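Local coordinates for carboxylesterase (EST-2) (Archaeoglobus fulgidus, PDB 5FRD), which probably hydrolyses carboxylic esters as a thermophilic alpha/beta hydrolase, and holds a coenzyme A molecule near its active site, at residues Glu21-Ile27 / Val80-Val86; His28-Ser32 / Leu165-Leu169; Leu178-Arg182 / Phe210-Ile215; Gly197-Thr203 / Gly225-Met229. All blocks are in the same frame, centred on the assembly; numbering follows the deposited sequence. Where two conformers were deposited one is given.

Overall arrangement
All four contacts are largely buried, but they differ in chemistry. Interaction 1 lies in the central sheet, where backbone hydrogen bonds and valine packing join two parallel strands. Its first segment runs straight into 28-32, the loop that interaction 2 fastens to helix 162-173 by one amide-carboxylate bond, although the centres of the two contacts are about 21 Å apart. Interaction 4 joins loops that leave strands 192-197 and 218-223, and is the most polar, with waters both inside and at its exposed rim. Interaction 3, by contrast, is almost wholly aromatic and apolar across its helices. Interactions 3 and 4 meet different parts of coenzyme A, the adenine and the pantetheine arm.

Interaction 1 of 4, residues Glu21-Ile27 / Val80-Val86; sequences ERKVFYI and VGKAVVV
Tyr26 and Val86 stand side by side on the sheet and point the same way, with Tyr26 CD2 3.8 Å from Val86 CB. Val24 joins them on this face: its CG1 meets Val86 CG2 at 3.8 Å and also lies over one face of the Tyr26 ring, toward the rim. On the reverse face Phe25 holds CG anti to the backbone N (chi1 -168°), which carries the ring off toward helix 65-79 and leaves its CB against Ala83 CB at 3.9 Å. Nearby, Ile27 CD1 comes 3.9 Å from Val85 CG1. Successive residues alternate between faces as in any beta strand, and the parallel register (Val24 with Val84, Phe25 with Val85, Tyr26 with Val86) puts paired side chains on the same face. Phe25 N donates to Val84 O (2.9 Å), and Phe25 O receives Val86 N (2.8 Å, 175° at the hydrogen). Val84 N to Lys23 O and Ile27 N to Val86 O extend the series. Before the strands, Lys23 bends at chi2 (-64°), lays CD along Val80 and can donate from NZ to Val80 O at 2.8 Å. This is the parallel core of the alpha/beta hydrolase sheet, whose strand 83-88 runs into what is probably the nucleophile elbow.

Interaction 2 of 4, residues His28-Ser32 / Leu165-Leu169; sequences HSSGS and LHLDL
The loop after strand 24-27, which in alpha/beta hydrolases commonly contributes to the oxyanion hole, is tied here to helix 162-173 through Gly31 and Asp168. Gly31 N donates to Asp168 OD2 over 2.9 Å, and at 173° the bond is almost straight; it uses the anti lone pair, the one turned away from OD1. Asp168 has CG anti to its own carbonyl carbon (chi1 -72°), which swings the carboxylate off the helix and over the loop. Behind that bond Ser30 packs against the aspartate stem, its OG 3.2 Å and its CB 3.4 Å from Asp168 CB, with Leu169 CD2 a more distant neighbour of the hydroxyl. Leu165 CD1 completes the apolar side, 3.9 Å from Ser30 CB.

Within the loop, Ser29 to Ser32 form a type II beta turn. Ser29 O is gripped twice, by Ser32 N at 3.2 Å and, from the opposite face of its plane, by His28 ND1 at 2.9 Å. Helix 162-173 belongs to the helical insertion between strands 106-112 and 192-197, the usual place of the cap in this fold. Asp168 OD2 also accepts from His54 NE2, and an alanine here would probably leave both that ring nitrogen and the Gly31 amide without their acceptor. Leu165 and Leu169 also touch Leu128 of helix 127-130.

Interaction 3 of 4, residues Leu178-Arg182 / Phe210-Ile215; sequences LEDYR and FFHKHI. With COA (coenzyme A), chain C.
The Phe210 ring is sandwiched: Leu178 CD1 covers one face and the His214 ring nitrogen ND1 lies over the centre of the other. With its CG trans to the backbone N, Phe210 reaches out from its helix to wedge the ring between them. The methyl is a CH-pi partner, with Leu178 CD1 3.7 Å from the ring centroid and 21° off the normal. At the rim, near the ring plane, come Arg182 CG and Tyr181 CB, the latter 3.5 Å from Phe210 CE2. Tyr181 in turn offers a single face to two ring edges, in offset edge-to-face pairs: the Phe210 and Phe211 centroids are each 5.8 Å from that of Tyr181, with planes at 80° and 71°. The phenol end reaches past Phe211, where Tyr181 OH is 3.8 Å from Phe211 CE1, to bond with Gln96.

This aromatic cluster joins helix 178-182, which follows the cap helices, to helix 205-214, the beta-alpha-beta connection between strands 192-197 and 218-223. Phe210, with Leu178, also lines the coenzyme A pocket, for Phe210 CB is 3.8 Å from adenine atom C2A while Leu178 CD2 lies 4.0 Å from N9A of the same base. An alanine at Phe210 is likely to open a gap between Leu178 CD1 and Tyr181 CB, leaving the adenine less firmly backed. His214 keeps its place over the ring because its ND1 donates to Phe210 O at 3.0 Å, a bond within the helix. Within helix 178-182, Arg182 NH1 can form a salt bridge with Glu179 OE2, while Leu178 CD2 lies over one face of the guanidinium.

Interaction 4 of 4, residues Gly197-Thr203 / Gly225-Met229; sequences GEEDKLT and GASHM. With COA (coenzyme A), chain C.
Asp200 and His228 form the tight, buried end of this contact, whereas Glu198, Glu199 and Gly225 make its watery rim. With chi1 at -168° the His228 ring extends away from its own backbone N, and ND1 comes 2.9 Å from Asp200 OD2. The donor arrives on the syn side of that oxygen, 24° out of the carboxylate plane, and the ring and carboxylate planes are turned 72° apart. From the opposite face of the plane Thr203 OG1 donates to the same OD2 at 2.8 Å. Thr203 N adds a bond to Asp200 OD1, also 2.9 Å, an Asx motif; together these fix the rotation of the carboxylate. A buried water, which accepts from Gly197 N, also lies beside Asp200 OD2. Over one face of the imidazole lies Leu202, its CD1 3.7 Å from His228 CD2.

Midway, Glu199 N donates to Ala226 O at 2.8 Å, in the carbonyl plane, and Gly197 packs so close to this backbone that a side chain there would find no room. Toward the rim contacts thin, and a second water accepts from Gly225 N at 2.7 Å and can donate to Glu199 OE2. On the pocket side, Leu202 O receives coenzyme A atom N4P at 2.9 Å, so that Leu202 touches the pantetheine arm as well as the imidazole. The His228 side chain touches Ser89. Loops after strands 192-197 and 218-223 carrying the acid and the histidine, with Ser89 on the presumed elbow, are consistent with the Ser-His-Asp catalytic triad of alpha/beta hydrolases.

Interaction 1 of 4, residues Glu21-Ile27 / Val80-Val86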
# COMPACT_ATOMS: atom_id res chain seq x y z
N GLU A 21 7.67 -9.08 -16.18
CA GLU A 21 7.74 -10.11 -15.15
C GLU A 21 8.80 -9.73 -14.11
O GLU A 21 9.92 -9.38 -14.43
CB GLU A 21 7.87 -11.53 -15.76
CG GLU A 21 7.75 -12.66 -14.72
CD GLU A 21 6.35 -12.82 -14.14
OE1 GLU A 21 5.38 -12.41 -14.81
OE2 GLU A 21 6.21 -13.34 -13.01
N ARG A 22 8.37 -9.74 -12.84
CA ARG A 22 9.24 -9.43 -11.71
C ARG A 22 8.52 -9.90 -10.45
O ARG A 22 7.29 -9.80 -10.37
CB ARG A 22 9.50 -7.92 -11.64
CG ARG A 22 10.74 -7.40 -10.96
CD ARG A 22 11.89 -7.17 -11.94
NE ARG A 22 13.15 -6.89 -11.25
CZ ARG A 22 13.65 -5.68 -11.01
NH1 ARG A 22 12.98 -4.57 -11.32
NH2 ARG A 22 14.83 -5.58 -10.40
N LYS A 23 9.27 -10.37 -9.46
CA LYS A 23 8.69 -10.89 -8.23
C LYS A 23 8.45 -9.75 -7.23
O LYS A 23 9.07 -9.67 -6.17
CB LYS A 23 9.58 -11.97 -7.62
CG LYS A 23 9.89 -13.12 -8.59
CD LYS A 23 8.64 -13.87 -8.97
CE LYS A 23 8.96 -15.11 -9.79
NZ LYS A 23 7.74 -15.91 -10.07
N VAL A 24 7.51 -8.87 -7.63
CA VAL A 24 7.11 -7.68 -6.87
C VAL A 24 5.59 -7.63 -6.92
O VAL A 24 5.01 -7.81 -7.99
CB VAL A 24 7.72 -6.38 -7.44
CG1 VAL A 24 7.39 -5.19 -6.52
CG2 VAL A 24 9.22 -6.49 -7.57
N PHE A 25 4.98 -7.43 -5.76
CA PHE A 25 3.54 -7.45 -5.59
C PHE A 25 3.09 -6.22 -4.80
O PHE A 25 3.50 -6.05 -3.64
CB PHE A 25 3.11 -8.75 -4.87
CG PHE A 25 1.63 -9.00 -4.91
CD1 PHE A 25 1.04 -9.69 -5.96
CD2 PHE A 25 0.83 -8.56 -3.88
CE1 PHE A 25 -0.32 -9.91 -5.97
CE2 PHE A 25 -0.54 -8.80 -3.91
CZ PHE A 25 -1.08 -9.48 -4.96
N TYR A 26 2.27 -5.36 -5.43
CA TYR A 26 1.92 -4.08 -4.85
C TYR A 26 0.49 -4.08 -4.34
O TYR A 26 -0.41 -4.56 -5.04
CB TYR A 26 2.02 -2.95 -5.89
CG TYR A 26 3.31 -2.83 -6.65
CD1 TYR A 26 3.52 -3.56 -7.80
CD2 TYR A 26 4.32 -1.95 -6.27
CE1 TYR A 26 4.67 -3.44 -8.55
CE2 TYR A 26 5.49 -1.86 -7.00
CZ TYR A 26 5.67 -2.60 -8.13
OH TYR A 26 6.85 -2.48 -8.86
N ILE A 27 0.28 -3.44 -3.19
CA ILE A 27 -1.02 -3.36 -2.54
C ILE A 27 -1.34 -1.88 -2.23
O ILE A 27 -0.65 -1.23 -1.44
CB ILE A 27 -1.10 -4.17 -1.22
CG1 ILE A 27 -0.51 -5.57 -1.44
CG2 ILE A 27 -2.55 -4.24 -0.78
CD1 ILE A 27 -0.49 -6.43 -0.20
N VAL A 80 2.73 -14.61 -8.87
CA VAL A 80 4.20 -14.63 -8.75
C VAL A 80 4.76 -15.69 -7.81
O VAL A 80 5.96 -15.96 -7.87
CB VAL A 80 4.76 -13.23 -8.39
CG1 VAL A 80 4.61 -12.30 -9.60
CG2 VAL A 80 4.07 -12.65 -7.19
N GLY A 81 3.94 -16.30 -6.96
CA GLY A 81 4.39 -17.37 -6.08
C GLY A 81 4.98 -16.85 -4.80
O GLY A 81 4.46 -17.13 -3.73
N LYS A 82 6.08 -16.11 -4.95
CA LYS A 82 6.73 -15.40 -3.85
C LYS A 82 7.13 -14.03 -4.37
O LYS A 82 7.38 -13.86 -5.54
CB LYS A 82 7.95 -16.13 -3.34
CG LYS A 82 7.68 -17.54 -2.88
CD LYS A 82 8.92 -18.12 -2.23
CE LYS A 82 8.73 -19.59 -1.85
NZ LYS A 82 7.90 -19.77 -0.63
N ALA A 83 7.15 -13.02 -3.49
CA ALA A 83 7.46 -11.67 -3.99
C ALA A 83 7.93 -10.76 -2.90
O ALA A 83 7.70 -11.01 -1.71
CB ALA A 83 6.21 -11.05 -4.62
N VAL A 84 8.59 -9.67 -3.33
CA VAL A 84 8.72 -8.49 -2.51
C VAL A 84 7.33 -7.86 -2.45
O VAL A 84 6.78 -7.54 -3.50
CB VAL A 84 9.76 -7.56 -3.12
CG1 VAL A 84 9.84 -6.26 -2.32
CG2 VAL A 84 11.12 -8.24 -3.19
N VAL A 85 6.80 -7.67 -1.26
CA VAL A 85 5.47 -7.13 -1.09
C VAL A 85 5.55 -5.66 -0.73
O VAL A 85 6.20 -5.31 0.27
CB VAL A 85 4.69 -7.88 -0.01
CG1 VAL A 85 3.30 -7.30 0.18
CG2 VAL A 85 4.60 -9.37 -0.36
N VAL A 86 4.95 -4.82 -1.56
CA VAL A 86 5.01 -3.34 -1.44
C VAL A 86 3.61 -2.88 -1.07
O VAL A 86 2.68 -3.06 -1.85
CB VAL A 86 5.44 -2.72 -2.76
CG1 VAL A 86 5.54 -1.20 -2.63
CG2 VAL A 86 6.74 -3.30 -3.27

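Interaction 2 of 4, residues His28-Ser32 / Leu165-Leu169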
# COMPACT_ATOMS: atom_id res chain seq x y z
N HIS A 28 -2.39 -1.40 -2.88
CA HIS A 28 -2.85 -0.01 -2.81
C HIS A 28 -3.49 0.38 -1.50
O HIS A 28 -3.77 -0.46 -0.63
CB HIS A 28 -3.82 0.29 -3.95
CG HIS A 28 -5.09 -0.49 -3.88
ND1 HIS A 28 -6.13 -0.16 -3.04
CD2 HIS A 28 -5.49 -1.60 -4.55
CE1 HIS A 28 -7.11 -1.03 -3.20
NE2 HIS A 28 -6.73 -1.94 -4.08
N SER A 29 -3.79 1.67 -1.37
CA SER A 29 -4.38 2.27 -0.19
C SER A 29 -5.89 2.44 -0.26
O SER A 29 -6.55 2.05 -1.24
CB SER A 29 -3.66 3.62 0.06
OG SER A 29 -3.77 4.43 -1.07
N SER A 30 -6.46 3.04 0.78
CA SER A 30 -7.90 3.24 0.87
C SER A 30 -8.46 4.10 -0.26
O SER A 30 -7.87 5.12 -0.64
CB SER A 30 -8.29 3.93 2.18
OG SER A 30 -7.99 3.16 3.32
N GLY A 31 -9.61 3.68 -0.77
CA GLY A 31 -10.27 4.40 -1.85
C GLY A 31 -9.52 4.42 -3.17
O GLY A 31 -9.86 5.22 -4.07
N SER A 32 -8.50 3.57 -3.31
CA SER A 32 -7.64 3.55 -4.49
C SER A 32 -7.76 2.22 -5.21
O SER A 32 -8.71 1.48 -4.97
CB SER A 32 -6.21 3.82 -4.05
OG SER A 32 -5.42 4.12 -5.18
N LEU A 165 -14.29 4.32 0.52
CA LEU A 165 -13.25 5.02 1.25
C LEU A 165 -13.54 4.96 2.74
O LEU A 165 -12.63 4.68 3.52
CB LEU A 165 -13.15 6.46 0.78
CG LEU A 165 -12.21 7.38 1.52
CD1 LEU A 165 -10.76 6.91 1.41
CD2 LEU A 165 -12.33 8.82 1.03
N HIS A 166 -14.78 5.20 3.13
CA HIS A 166 -15.13 5.16 4.54
C HIS A 166 -14.98 3.74 5.09
O HIS A 166 -14.42 3.56 6.19
CB HIS A 166 -16.55 5.68 4.77
CG HIS A 166 -16.95 5.70 6.20
ND1 HIS A 166 -17.69 4.69 6.78
CD2 HIS A 166 -16.68 6.58 7.18
CE1 HIS A 166 -17.87 4.96 8.06
NE2 HIS A 166 -17.27 6.11 8.33
N LEU A 167 -15.38 2.72 4.35
CA LEU A 167 -15.19 1.33 4.80
C LEU A 167 -13.72 1.01 5.00
O LEU A 167 -13.33 0.44 6.03
CB LEU A 167 -15.79 0.33 3.83
CG LEU A 167 -17.32 0.31 3.73
CD1 LEU A 167 -17.73 -0.64 2.62
CD2 LEU A 167 -17.97 -0.09 5.04
N ASP A 168 -12.89 1.39 4.04
CA ASP A 168 -11.45 1.13 4.11
C ASP A 168 -10.83 1.85 5.30
O ASP A 168 -10.00 1.30 6.01
CB ASP A 168 -10.74 1.65 2.83
CG ASP A 168 -11.02 0.82 1.59
OD1 ASP A 168 -11.53 -0.32 1.67
OD2 ASP A 168 -10.71 1.35 0.45
N LEU A 169 -11.16 3.12 5.50
CA LEU A 169 -10.61 3.90 6.60
C LEU A 169 -11.09 3.36 7.94
O LEU A 169 -10.35 3.44 8.92
CB LEU A 169 -10.92 5.38 6.47
CG LEU A 169 -10.19 6.09 5.33
CD1 LEU A 169 -10.73 7.51 5.22
CD2 LEU A 169 -8.70 6.13 5.56

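Interaction 3 of 4, residues Leu178-Arg182 / Phe210-Ile215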
# COMPACT_ATOMS: atom_id res chain seq x y z
N LEU A 178 0.75 -2.22 17.30
CA LEU A 178 1.82 -1.39 17.87
C LEU A 178 2.52 -2.09 19.06
O LEU A 178 3.74 -2.19 19.09
CB LEU A 178 1.26 -0.02 18.26
CG LEU A 178 2.23 1.08 18.65
CD1 LEU A 178 3.00 1.54 17.43
CD2 LEU A 178 1.47 2.25 19.28
N GLU A 179 1.74 -2.56 20.01
CA GLU A 179 2.31 -3.17 21.21
C GLU A 179 3.03 -4.47 20.89
O GLU A 179 4.03 -4.78 21.50
CB GLU A 179 1.25 -3.34 22.31
CG GLU A 179 0.84 -2.01 22.93
CD GLU A 179 1.99 -1.27 23.61
OE1 GLU A 179 2.81 -1.94 24.29
OE2 GLU A 179 2.08 -0.04 23.45
N ASP A 180 2.52 -5.22 19.90
CA ASP A 180 3.17 -6.45 19.48
C ASP A 180 4.56 -6.20 18.90
O ASP A 180 5.47 -6.99 19.10
CB ASP A 180 2.29 -7.19 18.47
CG ASP A 180 1.01 -7.75 19.08
OD1 ASP A 180 0.87 -7.84 20.32
OD2 ASP A 180 0.12 -8.13 18.30
N TYR A 181 4.75 -5.09 18.18
CA TYR A 181 6.09 -4.69 17.82
C TYR A 181 6.89 -4.27 19.06
O TYR A 181 8.03 -4.67 19.20
CB TYR A 181 6.09 -3.51 16.83
CG TYR A 181 5.84 -3.83 15.38
CD1 TYR A 181 6.86 -4.24 14.55
CD2 TYR A 181 4.58 -3.65 14.84
CE1 TYR A 181 6.63 -4.50 13.19
CE2 TYR A 181 4.33 -3.91 13.49
CZ TYR A 181 5.35 -4.31 12.68
OH TYR A 181 5.08 -4.57 11.35
N ARG A 182 6.29 -3.43 19.90
CA ARG A 182 6.99 -2.83 21.06
C ARG A 182 7.51 -3.89 22.01
O ARG A 182 8.62 -3.76 22.52
CB ARG A 182 6.06 -1.86 21.81
CG ARG A 182 6.05 -0.43 21.29
CD ARG A 182 4.99 0.39 22.01
NE ARG A 182 5.01 1.82 21.68
CZ ARG A 182 4.04 2.69 21.94
NH1 ARG A 182 2.91 2.32 22.54
NH2 ARG A 182 4.19 3.97 21.59
N PHE A 210 9.42 4.24 13.62
CA PHE A 210 8.99 3.14 14.52
C PHE A 210 9.30 1.81 13.87
O PHE A 210 9.92 0.92 14.48
CB PHE A 210 7.51 3.26 14.85
CG PHE A 210 7.01 2.13 15.71
CD1 PHE A 210 7.07 2.24 17.08
CD2 PHE A 210 6.52 0.97 15.15
CE1 PHE A 210 6.60 1.23 17.91
CE2 PHE A 210 6.07 -0.07 15.98
CZ PHE A 210 6.13 0.05 17.36
N PHE A 211 8.90 1.63 12.61
CA PHE A 211 9.29 0.41 11.91
C PHE A 211 10.79 0.19 11.84
O PHE A 211 11.31 -0.91 12.08
CB PHE A 211 8.79 0.42 10.45
CG PHE A 211 7.30 0.29 10.27
CD1 PHE A 211 6.61 -0.78 10.81
CD2 PHE A 211 6.64 1.19 9.42
CE1 PHE A 211 5.24 -0.91 10.54
CE2 PHE A 211 5.28 1.05 9.18
CZ PHE A 211 4.60 0.01 9.76
N HIS A 212 11.52 1.25 11.52
CA HIS A 212 12.95 1.16 11.35
C HIS A 212 13.65 0.75 12.66
O HIS A 212 14.60 -0.04 12.62
CB HIS A 212 13.46 2.50 10.84
CG HIS A 212 14.88 2.52 10.40
ND1 HIS A 212 15.51 1.50 9.74
CD2 HIS A 212 15.80 3.52 10.49
CE1 HIS A 212 16.76 1.84 9.48
NE2 HIS A 212 16.95 3.08 9.90
N LYS A 213 13.16 1.23 13.79
CA LYS A 213 13.70 0.86 15.11
C LYS A 213 13.44 -0.60 15.44
O LYS A 213 14.28 -1.25 16.06
CB LYS A 213 13.11 1.75 16.19
CG LYS A 213 13.75 3.11 16.22
CD LYS A 213 13.37 3.90 17.44
CE LYS A 213 11.88 4.00 17.66
NZ LYS A 213 11.57 5.16 18.55
N HIS A 214 12.29 -1.12 15.03
CA HIS A 214 11.82 -2.46 15.48
C HIS A 214 12.02 -3.58 14.50
O HIS A 214 11.68 -4.71 14.81
CB HIS A 214 10.37 -2.39 15.93
CG HIS A 214 10.21 -1.63 17.19
ND1 HIS A 214 9.76 -0.33 17.23
CD2 HIS A 214 10.55 -1.95 18.46
CE1 HIS A 214 9.77 0.09 18.48
NE2 HIS A 214 10.23 -0.88 19.25
N ILE A 215 12.52 -3.26 13.33
CA ILE A 215 12.81 -4.25 12.30
C ILE A 215 14.32 -4.29 12.06
O ILE A 215 14.88 -3.33 11.53
CB ILE A 215 12.00 -3.97 11.01
CG1 ILE A 215 10.49 -3.98 11.31
CG2 ILE A 215 12.36 -5.01 9.95
CD1 ILE A 215 9.60 -3.52 10.16
N1A COA C . 3.66 4.34 14.96
C2A COA C . 4.26 4.81 16.07
N3A COA C . 3.55 5.38 17.06
C4A COA C . 2.21 5.47 16.98
C5A COA C . 1.49 4.98 15.82
C6A COA C . 2.31 4.37 14.79
N6A COA C . 1.72 3.90 13.67
N7A COA C . 0.18 5.22 15.98
C8A COA C . 0.07 5.80 17.19
N9A COA C . 1.28 5.94 17.77
C1B COA C . 1.52 6.58 19.08
C2B COA C . 1.27 8.05 18.93
O2B COA C . 2.45 8.69 18.44
C3B COA C . 0.84 8.43 20.34
O3B COA C . 2.00 8.63 21.14
P3B COA C . 2.14 9.87 22.17
O7A COA C . 1.03 9.57 23.15
O8A COA C . 1.95 11.10 21.30
O9A COA C . 3.55 9.72 22.71
C4B COA C . 0.08 7.21 20.82
O4B COA C . 0.57 6.12 20.02
C5B COA C . -1.43 7.31 20.69
O5B COA C . -1.77 7.57 19.32
P1A COA C . -3.12 6.99 18.68
O1A COA C . -3.32 5.58 19.03
O2A COA C . -3.01 7.33 17.19
O3A COA C . -4.37 7.77 19.33
P2A COA C . -4.61 9.35 19.52
O4A COA C . -6.01 9.36 20.07
O5A COA C . -3.45 9.97 20.22
O6A COA C . -4.58 10.03 18.05
CBP COA C . -5.25 10.57 15.85
CCP COA C . -5.57 9.73 17.07
CDP COA C . -6.25 10.21 14.75
CEP COA C . -5.39 12.06 16.23
CAP COA C . -3.81 10.25 15.38
OAP COA C . -3.65 8.82 15.18
C9P COA C . -3.43 10.99 14.12
O9P COA C . -3.28 12.19 14.13
N8P COA C . -3.24 10.24 13.01
C7P COA C . -2.72 10.77 11.75
C6P COA C . -3.79 11.25 10.78
C5P COA C . -4.66 10.20 10.11
O5P COA C . -5.89 10.32 10.10
N4P COA C . -4.04 9.21 9.48
C3P COA C . -4.74 8.21 8.70
C2P COA C . -4.02 6.89 8.80
S1P COA C . -4.83 5.70 7.70

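Interaction 4 of 4, residues Gly197-Thr203 / Gly225-Met229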
# COMPACT_ATOMS: atom_id res chain seq x y z
N GLY A 197 7.23 10.00 2.31
CA GLY A 197 7.44 11.35 1.83
C GLY A 197 7.72 12.26 3.01
O GLY A 197 7.04 12.16 4.04
N GLU A 198 8.67 13.17 2.83
CA GLU A 198 9.07 14.08 3.92
C GLU A 198 7.90 14.87 4.51
O GLU A 198 7.91 15.12 5.72
CB GLU A 198 10.16 15.00 3.39
CG GLU A 198 10.81 15.89 4.44
CD GLU A 198 11.95 16.70 3.85
OE1 GLU A 198 12.87 16.09 3.27
OE2 GLU A 198 11.93 17.95 3.99
N GLU A 199 6.90 15.20 3.69
CA GLU A 199 5.78 16.04 4.11
C GLU A 199 4.53 15.26 4.54
O GLU A 199 3.52 15.84 4.84
CB GLU A 199 5.42 17.00 2.97
CG GLU A 199 6.62 17.83 2.53
CD GLU A 199 6.32 18.90 1.51
OE1 GLU A 199 5.17 19.40 1.47
OE2 GLU A 199 7.25 19.26 0.76
N ASP A 200 4.61 13.92 4.59
CA ASP A 200 3.42 13.11 4.87
C ASP A 200 2.84 13.41 6.26
O ASP A 200 3.54 13.25 7.27
CB ASP A 200 3.83 11.61 4.77
CG ASP A 200 2.65 10.64 4.80
OD1 ASP A 200 1.56 10.97 5.29
OD2 ASP A 200 2.86 9.49 4.33
N LYS A 201 1.56 13.80 6.32
CA LYS A 201 0.89 14.08 7.59
C LYS A 201 -0.12 13.01 7.98
O LYS A 201 -0.62 13.00 9.11
CB LYS A 201 0.25 15.47 7.55
CG LYS A 201 1.29 16.57 7.44
CD LYS A 201 0.80 17.93 7.83
CE LYS A 201 1.06 18.33 9.27
NZ LYS A 201 0.05 19.32 9.75
N LEU A 202 -0.45 12.10 7.07
CA LEU A 202 -1.35 11.01 7.41
C LEU A 202 -0.61 9.90 8.14
O LEU A 202 -1.14 9.29 9.06
CB LEU A 202 -2.05 10.46 6.16
CG LEU A 202 -3.07 11.39 5.50
CD1 LEU A 202 -3.53 10.83 4.18
CD2 LEU A 202 -4.25 11.59 6.47
N THR A 203 0.59 9.58 7.65
CA THR A 203 1.45 8.55 8.25
C THR A 203 2.83 9.20 8.31
O THR A 203 3.62 9.11 7.41
CB THR A 203 1.46 7.25 7.41
OG1 THR A 203 1.79 7.53 6.06
CG2 THR A 203 0.12 6.56 7.44
N GLY A 225 10.09 16.55 -0.81
CA GLY A 225 9.12 17.12 -1.74
C GLY A 225 7.92 16.26 -2.07
O GLY A 225 7.17 16.54 -3.00
N ALA A 226 7.73 15.19 -1.30
CA ALA A 226 6.56 14.33 -1.42
C ALA A 226 5.87 14.24 -0.08
O ALA A 226 6.50 14.42 0.98
CB ALA A 226 6.98 12.96 -1.87
N SER A 227 4.59 13.94 -0.12
CA SER A 227 3.80 13.68 1.05
C SER A 227 3.40 12.20 1.04
O SER A 227 4.20 11.36 0.64
CB SER A 227 2.60 14.65 1.07
OG SER A 227 1.78 14.44 2.20
N HIS A 228 2.19 11.89 1.44
CA HIS A 228 1.70 10.51 1.54
C HIS A 228 1.71 9.80 0.21
O HIS A 228 2.04 8.61 0.17
CB HIS A 228 0.30 10.54 2.14
CG HIS A 228 -0.27 9.22 2.57
ND1 HIS A 228 0.31 8.46 3.55
CD2 HIS A 228 -1.41 8.58 2.22
CE1 HIS A 228 -0.46 7.40 3.79
NE2 HIS A 228 -1.49 7.44 2.98
N MET A 229 1.42 10.50 -0.88
CA MET A 229 1.31 9.88 -2.22
C MET A 229 2.65 9.85 -2.98
O MET A 229 2.73 10.09 -4.19
CB MET A 229 0.23 10.60 -3.05
CG MET A 229 -1.12 10.66 -2.40
SD MET A 229 -1.72 9.07 -1.81
CE MET A 229 -1.79 8.14 -3.32
N1A COA C . 3.66 4.34 14.96
C2A COA C . 4.26 4.81 16.07
N3A COA C . 3.55 5.38 17.06
C4A COA C . 2.21 5.47 16.98
C5A COA C . 1.49 4.98 15.82
C6A COA C . 2.31 4.37 14.79
N6A COA C . 1.72 3.90 13.67
N7A COA C . 0.18 5.22 15.98
C8A COA C . 0.07 5.80 17.19
N9A COA C . 1.28 5.94 17.77
C1B COA C . 1.52 6.58 19.08
C2B COA C . 1.27 8.05 18.93
O2B COA C . 2.45 8.69 18.44
C3B COA C . 0.84 8.43 20.34
O3B COA C . 2.00 8.63 21.14
P3B COA C . 2.14 9.87 22.17
O7A COA C . 1.03 9.57 23.15
O8A COA C . 1.95 11.10 21.30
O9A COA C . 3.55 9.72 22.71
C4B COA C . 0.08 7.21 20.82
O4B COA C . 0.57 6.12 20.02
C5B COA C . -1.43 7.31 20.69
O5B COA C . -1.77 7.57 19.32
P1A COA C . -3.12 6.99 18.68
O1A COA C . -3.32 5.58 19.03
O2A COA C . -3.01 7.33 17.19
O3A COA C . -4.37 7.77 19.33
P2A COA C . -4.61 9.35 19.52
O4A COA C . -6.01 9.36 20.07
O5A COA C . -3.45 9.97 20.22
O6A COA C . -4.58 10.03 18.05
CBP COA C . -5.25 10.57 15.85
CCP COA C . -5.57 9.73 17.07
CDP COA C . -6.25 10.21 14.75
CEP COA C . -5.39 12.06 16.23
CAP COA C . -3.81 10.25 15.38
OAP COA C . -3.65 8.82 15.18
C9P COA C . -3.43 10.99 14.12
O9P COA C . -3.28 12.19 14.13
N8P COA C . -3.24 10.24 13.01
C7P COA C . -2.72 10.77 11.75
C6P COA C . -3.79 11.25 10.78
C5P COA C . -4.66 10.20 10.11
O5P COA C . -5.89 10.32 10.10
N4P COA C . -4.04 9.21 9.48
C3P COA C . -4.74 8.21 8.70
C2P COA C . -4.02 6.89 8.80
S1P COA C . -4.83 5.70 7.70
O HOH W 1 4.66 8.63 2.37
O HOH W 2 9.97 18.23 1.35